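Local structure of sugar kinase, pfkB family (Thermotoga maritima, 2AJR) at residues 182-187 against 202-207. The protein probably phosphorylates a sugar phosphate with ATP, as a 1-phosphofructokinase-like member of the pfkB branch of the ribokinase-type carbohydrate kinases. Numbering follows the deposited sequence.
Sequences EQTPRL and KPDLRG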
loop_
_atom_site.group_PDB
_atom_site.type_symbol
_atom_site.label_atom_id
_atom_site.label_comp_id
_atom_site.label_asym_id
_atom_site.label_seq_id
_atom_site.Cartn_x
_atom_site.Cartn_y
_atom_site.Cartn_z
ATOM N N GLU A 182 -18.758 -16.893 -8.415
ATOM C CA GLU A 182 -19.041 -15.776 -7.491
ATOM C C GLU A 182 -18.597 -14.459 -8.139
ATOM O O GLU A 182 -17.412 -14.171 -8.185
ATOM C CB GLU A 182 -18.364 -15.965 -6.108
ATOM C CG GLU A 182 -18.680 -14.812 -5.095
ATOM C CD GLU A 182 -17.947 -14.910 -3.736
ATOM O OE1 GLU A 182 -16.826 -15.475 -3.660
ATOM O OE2 GLU A 182 -18.508 -14.405 -2.736
ATOM N N GLN A 183 -19.534 -13.660 -8.642
ATOM C CA GLN A 183 -19.194 -12.389 -9.292
ATOM C C GLN A 183 -20.269 -11.351 -9.072
ATOM O O GLN A 183 -21.370 -11.682 -8.684
ATOM C CB GLN A 183 -18.967 -12.590 -10.790
ATOM C CG GLN A 183 -17.699 -13.384 -11.068
ATOM C CD GLN A 183 -17.308 -13.464 -12.545
ATOM O OE1 GLN A 183 -18.106 -13.850 -13.393
ATOM N NE2 GLN A 183 -16.049 -13.136 -12.842
ATOM N N THR A 184 -19.937 -10.095 -9.337
ATOM C CA THR A 184 -20.864 -8.990 -9.171
ATOM C C THR A 184 -21.986 -9.074 -10.220
ATOM O O THR A 184 -21.836 -9.738 -11.257
ATOM C CB THR A 184 -20.139 -7.620 -9.271
ATOM O OG1 THR A 184 -19.610 -7.444 -10.597
ATOM C CG2 THR A 184 -18.999 -7.521 -8.228
ATOM N N PRO A 185 -23.129 -8.426 -9.941
ATOM C CA PRO A 185 -24.287 -8.494 -10.830
ATOM C C PRO A 185 -23.969 -8.195 -12.286
ATOM O O PRO A 185 -24.392 -8.933 -13.179
ATOM C CB PRO A 185 -25.215 -7.426 -10.258
ATOM C CG PRO A 185 -24.905 -7.442 -8.818
ATOM C CD PRO A 185 -23.427 -7.632 -8.737
ATOM N N ARG A 186 -23.213 -7.128 -12.514
ATOM C CA ARG A 186 -22.901 -6.679 -13.863
ATOM C C ARG A 186 -22.239 -7.797 -14.641
ATOM O O ARG A 186 -22.651 -8.122 -15.744
ATOM C CB ARG A 186 -21.989 -5.454 -13.815
ATOM C CG ARG A 186 -22.079 -4.598 -15.059
ATOM C CD ARG A 186 -22.003 -3.100 -14.740
ATOM N NE ARG A 186 -21.683 -2.321 -15.940
ATOM C CZ ARG A 186 -20.467 -2.236 -16.492
ATOM N NH1 ARG A 186 -19.419 -2.879 -15.963
ATOM N NH2 ARG A 186 -20.294 -1.500 -17.588
ATOM N N LEU A 187 -21.232 -8.421 -14.052
ATOM C CA LEU A 187 -20.611 -9.561 -14.703
ATOM C C LEU A 187 -21.567 -10.772 -14.805
ATOM O O LEU A 187 -21.568 -11.457 -15.828
ATOM C CB LEU A 187 -19.277 -9.924 -14.024
ATOM C CG LEU A 187 -18.251 -8.777 -13.905
ATOM C CD1 LEU A 187 -16.902 -9.253 -13.353
ATOM C CD2 LEU A 187 -18.031 -8.060 -15.222
ATOM N N LYS A 202 -23.152 -17.699 -6.649
ATOM C CA LYS A 202 -23.202 -16.940 -5.402
ATOM C C LYS A 202 -22.860 -15.497 -5.749
ATOM O O LYS A 202 -21.704 -15.136 -5.844
ATOM C CB LYS A 202 -22.241 -17.530 -4.360
ATOM C CG LYS A 202 -22.098 -16.688 -3.121
ATOM C CD LYS A 202 -21.840 -17.507 -1.887
ATOM C CE LYS A 202 -21.323 -16.618 -0.752
ATOM N NZ LYS A 202 -22.337 -15.628 -0.349
ATOM N N PRO A 203 -23.874 -14.681 -6.000
ATOM C CA PRO A 203 -23.577 -13.336 -6.431
ATOM C C PRO A 203 -22.898 -12.530 -5.337
ATOM O O PRO A 203 -23.195 -12.711 -4.157
ATOM C CB PRO A 203 -24.950 -12.743 -6.742
ATOM C CG PRO A 203 -25.873 -13.870 -6.769
ATOM C CD PRO A 203 -25.320 -14.918 -5.909
ATOM N N ASP A 204 -21.980 -11.669 -5.754
ATOM C CA ASP A 204 -21.304 -10.756 -4.873
ATOM C C ASP A 204 -22.084 -9.456 -4.883
ATOM O O ASP A 204 -22.049 -8.719 -5.854
ATOM C CB ASP A 204 -19.886 -10.510 -5.364
ATOM C CG ASP A 204 -19.139 -9.508 -4.509
ATOM O OD1 ASP A 204 -19.636 -9.132 -3.408
ATOM O OD2 ASP A 204 -18.036 -9.114 -4.943
ATOM N N LEU A 205 -22.776 -9.173 -3.790
ATOM C CA LEU A 205 -23.658 -8.037 -3.743
ATOM C C LEU A 205 -23.061 -6.862 -3.014
ATOM O O LEU A 205 -23.696 -5.812 -2.959
ATOM C CB LEU A 205 -24.973 -8.442 -3.110
ATOM C CG LEU A 205 -25.756 -9.488 -3.898
ATOM C CD1 LEU A 205 -26.943 -9.957 -3.077
ATOM C CD2 LEU A 205 -26.198 -8.936 -5.266
ATOM N N ARG A 206 -21.837 -7.007 -2.505
ATOM C CA ARG A 206 -21.158 -5.922 -1.798
ATOM C C ARG A 206 -21.119 -4.630 -2.597
ATOM O O ARG A 206 -20.573 -4.578 -3.705
ATOM C CB ARG A 206 -19.712 -6.309 -1.421
ATOM C CG ARG A 206 -19.525 -6.603 0.066
ATOM C CD ARG A 206 -18.260 -7.442 0.358
ATOM N NE ARG A 206 -18.480 -8.872 0.081
ATOM C CZ ARG A 206 -17.856 -9.601 -0.853
ATOM N NH1 ARG A 206 -16.918 -9.072 -1.657
ATOM N NH2 ARG A 206 -18.175 -10.894 -0.984
ATOM N N GLY A 207 -21.680 -3.582 -2.008
ATOM C CA GLY A 207 -21.668 -2.242 -2.595
ATOM C C GLY A 207 -22.563 -2.071 -3.808
ATOM O O GLY A 207 -22.363 -1.142 -4.593
#
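Just beyond the C-terminal ends of neighbouring parallel strands 178-182 and 200-201, D204 N donates to Q183 O at 3.0 Å in a nearly straight bond (177°), where the two runs, taken from 182 to 185 and from 202 to 206, lie 59° apart. CA-H...O contacts support this bond: T184 CA lies 3.5 Å from D204 O, and P203 CA reaches Q183 O. P203 has no amide hydrogen to donate, but its CA-H can still approach that carbonyl.

E182 and K202 run side by side in the same direction. The E182 carboxylate stands at the far end of an extended chain, its CG anti to the backbone N (chi1 -178°), where OE1 pairs with K53. Its other oxygen, OE2, lies at the edge of the R206 guanidinium, 3.9 Å from NH2, a long salt bridge with the two planes almost perpendicular. The ammonium of K202 turns instead to the ring of Y275 in a cation-pi contact.

D204 suits this place because its short side chain can reach forward to the amide two residues on: OD1 accepts from R206 N at 3.2 Å, closing an Asx turn. The same oxygen sits over one face of the R206 guanidinium, an attraction of charges with no N-H aimed at it. Apolar contact comes from P185, which starts helix 185-193 without needing an amide donor and sets its CG 4.1 Å from L205 CD2.

One backbone bond thus ties the strand-to-helix connection to the loop after strand 200-201, while R206 probably offsets the charge of D204 and adds a weaker share to K53's at E182.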